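PDB 4HBS: putative hydrolase from Bacteroides ovatus, which is of unknown function but folds as a five-bladed beta-propeller and is probably a hydrolase, possibly one that acts on carbohydrates. Local coordinates for residues D59-T64 with W73-S78; L53-G58 with Y395-Y400. All coordinates share one frame; numbering follows the deposited sequence.

Contact 1 of 2, residues D59-T64 with W73-S78; sequences DGVFTT and WSFNDS
Trp73 and Thr63 pack side by side because both reach the same face of the sheet with their contact groups turned toward the backbone N: indole CG at chi1 -65° and methyl CG2 each stand opposite their own carbonyl carbon. The frame is an antiparallel beta hairpin, strands 60-65 and 71-75, in one blade of the propeller, and it carries a G1 beta bulge, since Val61 and Phe62 both face Ser74. The Thr63 methyl sits over the six-membered ring, with Thr63 CG2 3.5 Å from its centroid in Trp73 and only 7° off the normal, a CH-pi contact. Val61 meets the same indole differently, with its CG1 3.6 Å from Trp73 CZ3 at the ring edge, while its other methyl, CG2, touches Phe75 CD2. The evidence for the bulge is that Ser74 O takes a firm bond from Phe62 N (3.1 Å) and a weak one from Val61 N, and that the register slips by one residue from Gly60-Phe75 to Phe62-Ser74. Ser74 N returns the pairing to Phe62 O at 3.0 Å. Replacing Trp73 by an alanine would probably leave the Thr63 methyl without its aromatic face, open a gap beside Val61 CG1 and deprive Gln102 of its indole N-H partner. Asp59 leads into the bulge, with Asp59 OD1 hydrogen-bonded to Tyr357 OH and the side chain near a bound glycerol, which may mark a pocket. Asn76 N meets Asp59 O at 2.9 Å in a nearly straight bond, 172° at the hydrogen, from above the carbonyl plane.

Contact 2 of 2, residues L53-G58 with Y395-Y400; sequences LGWNGG and YRPYFY
Gly58 and Tyr395 make the polar part of this junction, in which the chain leading into the hairpin of strands 60-65 and 71-75 meets the loop before strand 399-403 of the five-bladed propeller. The sheet holding that last strand also contains strands 24-26 and 38-42, so both ends of the chain build it, the closure often called Velcro in propellers. One hydrogen bond spans the two segments: Gly58 N to Tyr395 O is 2.8 Å, but the 125° angle at the hydrogen makes it weak. Aromatic packing on backbone adds to it. The phenol ring of Tyr395 lies over the Gly58 main chain, whose CA is 3.6 Å from Tyr395 CE2 and whose carbonyl O stands above the ring centre; a CB on Gly58 would point away from Tyr395 and run into Trp55 NE1. Apolar contacts follow on the other flank. Trp55 CG extends trans to its backbone N (chi1 -174°), which carries the indole alongside the glycines and sends its six-membered end to Pro397, where Trp55 CH2 meets Pro397 CD at 3.6 Å, the proline lying at the ring edge. Arg396 contributes only its aliphatic root here, CB being 4.1 Å from both Gly57 CA and Trp55 CH2. Its guanidinium bends away from the contact, to a salt bridge from NE to Asp393 and a hydrogen bond from NH2 to Asn46 O in helix 43-48. Tyr398 CE1 lies 3.6 Å above the plane of the Arg396 guanidinium, offset toward its rim.

How the contacts relate
From the N terminus the chain contributes strands 24-26 and 38-42 to the closing blade, passes through 53-58, turning a corner at Gly54, and continues directly in sequence into 59-64. Contact 1 then closes a short loop of eight residues with 73-78. Contact 2 waits for another three hundred residues, the remaining blades, until 395-400 returns; contact 1 is thus nested inside its loop. The first ties a hairpin within one blade, the second links the approach to that hairpin with the loop that leads into strand 399-403 of the closing blade. Their centres lie 10 Å apart, and two probable hydrogen bonds join them: Tyr395 OH with Asp77 O at 2.8 Å, and Trp55 NE1 with Ser78 OG at 3.2 Å.

Contact 1 of 2, residues D59-T64 with W73-S78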
ATOM      1  N   ASP A  59      -6.903  -3.268   4.836  1.00 40.26           N
ATOM      2  CA  ASP A  59      -6.719  -2.182   3.877  1.00 39.94           C
ATOM      3  C   ASP A  59      -5.268  -1.733   3.907  1.00 43.54           C
ATOM      4  O   ASP A  59      -4.549  -2.067   4.853  1.00 42.22           O
ATOM      5  CB  ASP A  59      -7.618  -1.082   4.424  1.00 42.47           C
ATOM      6  CG  ASP A  59      -8.053   0.050   3.558  1.00 61.32           C
ATOM      7  OD1 ASP A  59      -8.961  -0.162   2.751  1.00 61.57           O
ATOM      8  OD2 ASP A  59      -7.683   1.224   3.877  1.00 71.13           O
ATOM      9  N   GLY A  60      -4.857  -0.943   2.921  1.00 40.68           N
ATOM     10  CA  GLY A  60      -3.475  -0.486   2.805  1.00 40.43           C
ATOM     11  C   GLY A  60      -2.637  -1.603   2.225  1.00 43.74           C
ATOM     12  O   GLY A  60      -2.720  -1.871   1.026  1.00 43.32           O
ATOM     13  N   VAL A  61      -1.907  -2.330   3.088  1.00 40.29           N
ATOM     14  CA  VAL A  61      -1.090  -3.487   2.698  1.00 40.50           C
ATOM     15  C   VAL A  61       0.113  -2.956   1.920  1.00 45.11           C
ATOM     16  O   VAL A  61       0.096  -2.890   0.693  1.00 44.21           O
ATOM     17  CB  VAL A  61      -1.910  -4.580   1.916  1.00 43.42           C
ATOM     18  CG1 VAL A  61      -1.101  -5.852   1.732  1.00 42.84           C
ATOM     19  CG2 VAL A  61      -3.227  -4.900   2.633  1.00 42.93           C
ATOM     20  N   PHE A  62       1.123  -2.498   2.670  1.00 43.07           N
ATOM     21  CA  PHE A  62       2.368  -1.925   2.147  1.00 43.15           C
ATOM     22  C   PHE A  62       3.547  -2.705   2.682  1.00 46.13           C
ATOM     23  O   PHE A  62       3.679  -2.811   3.893  1.00 45.70           O
ATOM     24  CB  PHE A  62       2.513  -0.468   2.594  1.00 45.27           C
ATOM     25  CG  PHE A  62       1.466   0.513   2.133  1.00 47.27           C
ATOM     26  CD1 PHE A  62       0.222   0.570   2.754  1.00 50.39           C
ATOM     27  CD2 PHE A  62       1.789   1.519   1.235  1.00 50.88           C
ATOM     28  CE1 PHE A  62      -0.725   1.519   2.371  1.00 51.27           C
ATOM     29  CE2 PHE A  62       0.851   2.484   0.872  1.00 54.02           C
ATOM     30  CZ  PHE A  62      -0.408   2.466   1.428  1.00 51.32           C
ATOM     31  N   THR A  63       4.434  -3.200   1.800  1.00 42.95           N
ATOM     32  CA  THR A  63       5.628  -3.943   2.209  1.00 42.80           C
ATOM     33  C   THR A  63       6.869  -3.062   2.153  1.00 48.59           C
ATOM     34  O   THR A  63       6.905  -2.046   1.448  1.00 48.48           O
ATOM     35  CB  THR A  63       5.841  -5.161   1.348  1.00 43.95           C
ATOM     36  OG1 THR A  63       5.819  -4.758  -0.006  1.00 49.16           O
ATOM     37  CG2 THR A  63       4.823  -6.208   1.584  1.00 38.85           C
ATOM     38  N   THR A  64       7.892  -3.475   2.899  1.00 46.04           N
ATOM     39  CA  THR A  64       9.187  -2.823   2.960  1.00 46.44           C
ATOM     40  C   THR A  64      10.177  -3.878   3.370  1.00 51.66           C
ATOM     41  O   THR A  64      10.201  -4.264   4.546  1.00 51.93           O
ATOM     42  CB  THR A  64       9.163  -1.626   3.939  1.00 54.45           C
ATOM     43  OG1 THR A  64       8.415  -0.564   3.357  1.00 58.38           O
ATOM     44  CG2 THR A  64      10.565  -1.107   4.294  1.00 52.96           C
ATOM     45  N   TRP A  73       5.128  -5.214   6.973  1.00 44.06           N
ATOM     46  CA  TRP A  73       3.803  -4.985   6.382  1.00 42.30           C
ATOM     47  C   TRP A  73       3.050  -3.991   7.221  1.00 45.05           C
ATOM     48  O   TRP A  73       3.001  -4.184   8.437  1.00 46.22           O
ATOM     49  CB  TRP A  73       2.996  -6.293   6.336  1.00 40.37           C
ATOM     50  CG  TRP A  73       3.561  -7.331   5.436  1.00 41.78           C
ATOM     51  CD1 TRP A  73       4.697  -8.064   5.635  1.00 45.57           C
ATOM     52  CD2 TRP A  73       2.968  -7.826   4.235  1.00 41.37           C
ATOM     53  NE1 TRP A  73       4.861  -8.968   4.615  1.00 45.24           N
ATOM     54  CE2 TRP A  73       3.802  -8.861   3.752  1.00 46.13           C
ATOM     55  CE3 TRP A  73       1.832  -7.466   3.488  1.00 41.73           C
ATOM     56  CZ2 TRP A  73       3.540  -9.528   2.550  1.00 45.28           C
ATOM     57  CZ3 TRP A  73       1.566  -8.139   2.307  1.00 43.05           C
ATOM     58  CH2 TRP A  73       2.411  -9.158   1.849  1.00 44.70           C
ATOM     59  N   SER A  74       2.443  -2.956   6.609  1.00 38.73           N
ATOM     60  CA  SER A  74       1.600  -2.004   7.342  1.00 37.79           C
ATOM     61  C   SER A  74       0.196  -2.034   6.779  1.00 42.76           C
ATOM     62  O   SER A  74       0.013  -2.203   5.568  1.00 43.56           O
ATOM     63  CB  SER A  74       2.158  -0.586   7.307  1.00 39.93           C
ATOM     64  OG  SER A  74       2.155  -0.002   6.022  1.00 44.56           O
ATOM     65  N   PHE A  75      -0.798  -1.883   7.655  1.00 38.71           N
ATOM     66  CA  PHE A  75      -2.203  -1.907   7.273  1.00 37.63           C
ATOM     67  C   PHE A  75      -2.895  -0.716   7.823  1.00 45.31           C
ATOM     68  O   PHE A  75      -2.468  -0.153   8.833  1.00 46.46           O
ATOM     69  CB  PHE A  75      -2.905  -3.186   7.783  1.00 38.55           C
ATOM     70  CG  PHE A  75      -2.188  -4.460   7.407  1.00 39.50           C
ATOM     71  CD1 PHE A  75      -1.121  -4.923   8.165  1.00 41.75           C
ATOM     72  CD2 PHE A  75      -2.544  -5.172   6.263  1.00 40.39           C
ATOM     73  CE1 PHE A  75      -0.407  -6.053   7.780  1.00 42.70           C
ATOM     74  CE2 PHE A  75      -1.818  -6.307   5.878  1.00 43.40           C
ATOM     75  CZ  PHE A  75      -0.760  -6.742   6.648  1.00 41.77           C
ATOM     76  N   ASN A  76      -4.002  -0.350   7.172  1.00 42.51           N
ATOM     77  CA  ASN A  76      -4.877   0.744   7.561  1.00 41.37           C
ATOM     78  C   ASN A  76      -6.032   0.059   8.290  1.00 45.60           C
ATOM     79  O   ASN A  76      -5.760  -0.895   9.044  1.00 48.04           O
ATOM     80  CB  ASN A  76      -5.281   1.568   6.312  1.00 38.53           C
ATOM     81  CG  ASN A  76      -4.141   2.358   5.705  1.00 47.81           C
ATOM     82  OD1 ASN A  76      -3.130   2.631   6.344  1.00 39.00           O
ATOM     83  ND2 ASN A  76      -4.274   2.739   4.446  1.00 41.40           N
ATOM     84  N   ASP A  77      -7.292   0.495   8.103  1.00 38.94           N
ATOM     85  CA  ASP A  77      -8.416  -0.090   8.821  1.00 37.15           C
ATOM     86  C   ASP A  77      -8.456  -1.601   8.607  1.00 42.15           C
ATOM     87  O   ASP A  77      -8.604  -2.034   7.469  1.00 41.06           O
ATOM     88  CB  ASP A  77      -9.720   0.561   8.383  1.00 38.08           C
ATOM     89  CG  ASP A  77      -9.891   2.017   8.753  1.00 47.91           C
ATOM     90  OD1 ASP A  77      -8.964   2.591   9.368  1.00 49.17           O
ATOM     91  OD2 ASP A  77     -10.945   2.597   8.407  1.00 51.08           O
ATOM     92  N   SER A  78      -8.226  -2.402   9.688  1.00 40.02           N
ATOM     93  CA  SER A  78      -8.193  -3.867   9.615  1.00 39.97           C
ATOM     94  C   SER A  78      -9.021  -4.528  10.699  1.00 42.92           C
ATOM     95  O   SER A  78      -9.064  -4.029  11.808  1.00 42.79           O
ATOM     96  CB  SER A  78      -6.758  -4.370   9.751  1.00 44.92           C
ATOM     97  OG  SER A  78      -5.931  -3.959   8.680  1.00 56.35           O
TER

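Contact 2 of 2, residues L53-G58 with Y395-Y400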
ATOM      1  N   LEU A  53      -7.946 -16.224  13.103  1.00 45.07           N
ATOM      2  CA  LEU A  53      -7.741 -15.639  14.426  1.00 44.15           C
ATOM      3  C   LEU A  53      -6.772 -14.494  14.313  1.00 49.27           C
ATOM      4  O   LEU A  53      -5.696 -14.678  13.744  1.00 49.86           O
ATOM      5  CB  LEU A  53      -7.178 -16.709  15.405  1.00 44.72           C
ATOM      6  CG  LEU A  53      -8.016 -17.076  16.632  1.00 48.19           C
ATOM      7  CD1 LEU A  53      -7.163 -17.787  17.655  1.00 48.33           C
ATOM      8  CD2 LEU A  53      -8.698 -15.852  17.253  1.00 48.51           C
ATOM      9  N   GLY A  54      -7.118 -13.348  14.878  1.00 45.86           N
ATOM     10  CA  GLY A  54      -6.267 -12.164  14.797  1.00 45.44           C
ATOM     11  C   GLY A  54      -6.554 -11.424  13.514  1.00 47.34           C
ATOM     12  O   GLY A  54      -7.722 -11.350  13.121  1.00 47.08           O
ATOM     13  N   TRP A  55      -5.513 -10.885  12.826  1.00 42.19           N
ATOM     14  CA  TRP A  55      -5.758 -10.155  11.567  1.00 40.32           C
ATOM     15  C   TRP A  55      -6.515 -11.072  10.636  1.00 44.67           C
ATOM     16  O   TRP A  55      -6.042 -12.174  10.386  1.00 45.94           O
ATOM     17  CB  TRP A  55      -4.453  -9.685  10.898  1.00 38.29           C
ATOM     18  CG  TRP A  55      -4.688  -8.812   9.703  1.00 37.90           C
ATOM     19  CD1 TRP A  55      -4.651  -7.452   9.659  1.00 40.17           C
ATOM     20  CD2 TRP A  55      -5.020  -9.245   8.379  1.00 37.33           C
ATOM     21  NE1 TRP A  55      -4.967  -7.008   8.401  1.00 38.92           N
ATOM     22  CE2 TRP A  55      -5.196  -8.089   7.593  1.00 40.18           C
ATOM     23  CE3 TRP A  55      -5.284 -10.498   7.799  1.00 38.84           C
ATOM     24  CZ2 TRP A  55      -5.582  -8.154   6.255  1.00 38.58           C
ATOM     25  CZ3 TRP A  55      -5.683 -10.551   6.485  1.00 39.51           C
ATOM     26  CH2 TRP A  55      -5.803  -9.394   5.723  1.00 39.28           C
ATOM     27  N   ASN A  56      -7.689 -10.665  10.163  1.00 39.04           N
ATOM     28  CA  ASN A  56      -8.460 -11.498   9.253  1.00 38.41           C
ATOM     29  C   ASN A  56      -9.131 -10.674   8.105  1.00 41.24           C
ATOM     30  O   ASN A  56     -10.034 -11.171   7.445  1.00 40.29           O
ATOM     31  CB  ASN A  56      -9.489 -12.307  10.063  1.00 37.25           C
ATOM     32  CG  ASN A  56     -10.520 -11.480  10.788  1.00 51.56           C
ATOM     33  OD1 ASN A  56     -11.197 -10.644  10.190  1.00 39.07           O
ATOM     34  ND2 ASN A  56     -10.736 -11.752  12.075  1.00 43.42           N
ATOM     35  N   GLY A  57      -8.625  -9.472   7.845  1.00 38.16           N
ATOM     36  CA  GLY A  57      -9.157  -8.568   6.828  1.00 37.15           C
ATOM     37  C   GLY A  57      -8.622  -7.163   7.014  1.00 40.33           C
ATOM     38  O   GLY A  57      -8.453  -6.715   8.145  1.00 38.67           O
ATOM     39  N   GLY A  58      -8.327  -6.480   5.915  1.00 38.17           N
ATOM     40  CA  GLY A  58      -7.706  -5.170   5.984  1.00 38.02           C
ATOM     41  C   GLY A  58      -7.505  -4.426   4.687  1.00 43.21           C
ATOM     42  O   GLY A  58      -7.847  -4.893   3.603  1.00 44.30           O
ATOM     43  N   TYR A 395     -13.200  -7.634   2.294  1.00 39.73           N
ATOM     44  CA  TYR A 395     -12.221  -6.722   2.814  1.00 39.00           C
ATOM     45  C   TYR A 395     -10.880  -7.367   3.185  1.00 44.44           C
ATOM     46  O   TYR A 395     -10.507  -7.437   4.355  1.00 45.35           O
ATOM     47  CB  TYR A 395     -12.843  -6.067   4.023  1.00 40.54           C
ATOM     48  CG  TYR A 395     -12.176  -4.783   4.402  1.00 42.77           C
ATOM     49  CD1 TYR A 395     -12.233  -3.675   3.569  1.00 43.86           C
ATOM     50  CD2 TYR A 395     -11.517  -4.657   5.616  1.00 44.30           C
ATOM     51  CE1 TYR A 395     -11.621  -2.487   3.912  1.00 44.12           C
ATOM     52  CE2 TYR A 395     -10.923  -3.464   5.983  1.00 45.48           C
ATOM     53  CZ  TYR A 395     -10.991  -2.372   5.135  1.00 52.58           C
ATOM     54  OH  TYR A 395     -10.455  -1.170   5.487  1.00 54.98           O
ATOM     55  N   ARG A 396     -10.117  -7.743   2.176  1.00 40.74           N
ATOM     56  CA  ARG A 396      -8.779  -8.296   2.360  1.00 40.42           C
ATOM     57  C   ARG A 396      -8.029  -8.204   1.049  1.00 45.37           C
ATOM     58  O   ARG A 396      -8.668  -8.088  -0.019  1.00 45.81           O
ATOM     59  CB  ARG A 396      -8.794  -9.742   2.910  1.00 38.94           C
ATOM     60  CG  ARG A 396      -9.891 -10.628   2.403  1.00 44.56           C
ATOM     61  CD  ARG A 396      -9.576 -11.203   1.049  1.00 45.82           C
ATOM     62  NE  ARG A 396      -9.257 -12.621   1.159  1.00 47.59           N
ATOM     63  CZ  ARG A 396      -8.047 -13.174   1.057  1.00 60.77           C
ATOM     64  NH1 ARG A 396      -6.981 -12.428   0.792  1.00 41.95           N
ATOM     65  NH2 ARG A 396      -7.900 -14.481   1.190  1.00 56.06           N
ATOM     66  N   PRO A 397      -6.671  -8.218   1.090  1.00 40.63           N
ATOM     67  CA  PRO A 397      -5.928  -8.104  -0.158  1.00 39.37           C
ATOM     68  C   PRO A 397      -5.953  -9.369  -0.979  1.00 40.55           C
ATOM     69  O   PRO A 397      -6.085 -10.461  -0.451  1.00 40.02           O
ATOM     70  CB  PRO A 397      -4.509  -7.768   0.300  1.00 41.58           C
ATOM     71  CG  PRO A 397      -4.404  -8.311   1.654  1.00 46.40           C
ATOM     72  CD  PRO A 397      -5.762  -8.334   2.250  1.00 41.93           C
ATOM     73  N   TYR A 398      -5.854  -9.201  -2.277  1.00 36.27           N
ATOM     74  CA  TYR A 398      -5.753 -10.291  -3.236  1.00 36.19           C
ATOM     75  C   TYR A 398      -4.470 -10.013  -3.993  1.00 40.48           C
ATOM     76  O   TYR A 398      -4.215  -8.854  -4.316  1.00 39.65           O
ATOM     77  CB  TYR A 398      -6.994 -10.350  -4.123  1.00 36.32           C
ATOM     78  CG  TYR A 398      -8.170 -10.960  -3.399  1.00 36.91           C
ATOM     79  CD1 TYR A 398      -8.207 -12.324  -3.112  1.00 38.89           C
ATOM     80  CD2 TYR A 398      -9.235 -10.175  -2.964  1.00 37.00           C
ATOM     81  CE1 TYR A 398      -9.298 -12.901  -2.463  1.00 37.85           C
ATOM     82  CE2 TYR A 398     -10.329 -10.742  -2.302  1.00 37.87           C
ATOM     83  CZ  TYR A 398     -10.364 -12.110  -2.078  1.00 45.37           C
ATOM     84  OH  TYR A 398     -11.418 -12.690  -1.421  1.00 48.23           O
ATOM     85  N   PHE A 399      -3.616 -11.031  -4.172  1.00 37.16           N
ATOM     86  CA  PHE A 399      -2.300 -10.867  -4.770  1.00 37.39           C
ATOM     87  C   PHE A 399      -2.213 -11.381  -6.219  1.00 41.48           C
ATOM     88  O   PHE A 399      -2.871 -12.358  -6.593  1.00 40.06           O
ATOM     89  CB  PHE A 399      -1.270 -11.575  -3.893  1.00 39.69           C
ATOM     90  CG  PHE A 399      -1.198 -10.968  -2.515  1.00 40.70           C
ATOM     91  CD1 PHE A 399      -2.112 -11.331  -1.528  1.00 42.49           C
ATOM     92  CD2 PHE A 399      -0.277  -9.973  -2.224  1.00 42.67           C
ATOM     93  CE1 PHE A 399      -2.047 -10.777  -0.256  1.00 42.34           C
ATOM     94  CE2 PHE A 399      -0.231  -9.397  -0.952  1.00 44.80           C
ATOM     95  CZ  PHE A 399      -1.112  -9.813   0.022  1.00 42.30           C
ATOM     96  N   TYR A 400      -1.386 -10.689  -7.030  1.00 39.24           N
ATOM     97  CA  TYR A 400      -1.128 -11.024  -8.436  1.00 39.94           C
ATOM     98  C   TYR A 400       0.355 -10.921  -8.739  1.00 43.70           C
ATOM     99  O   TYR A 400       1.044 -10.143  -8.105  1.00 43.37           O
ATOM    100  CB  TYR A 400      -1.894 -10.069  -9.390  1.00 40.71           C
ATOM    101  CG  TYR A 400      -3.377 -10.032  -9.132  1.00 41.81           C
ATOM    102  CD1 TYR A 400      -3.906  -9.246  -8.113  1.00 42.88           C
ATOM    103  CD2 TYR A 400      -4.252 -10.815  -9.874  1.00 42.64           C
ATOM    104  CE1 TYR A 400      -5.266  -9.242  -7.838  1.00 43.58           C
ATOM    105  CE2 TYR A 400      -5.616 -10.840  -9.588  1.00 42.97           C
ATOM    106  CZ  TYR A 400      -6.120 -10.046  -8.574  1.00 50.32           C
ATOM    107  OH  TYR A 400      -7.459 -10.095  -8.279  1.00 53.21           O
TER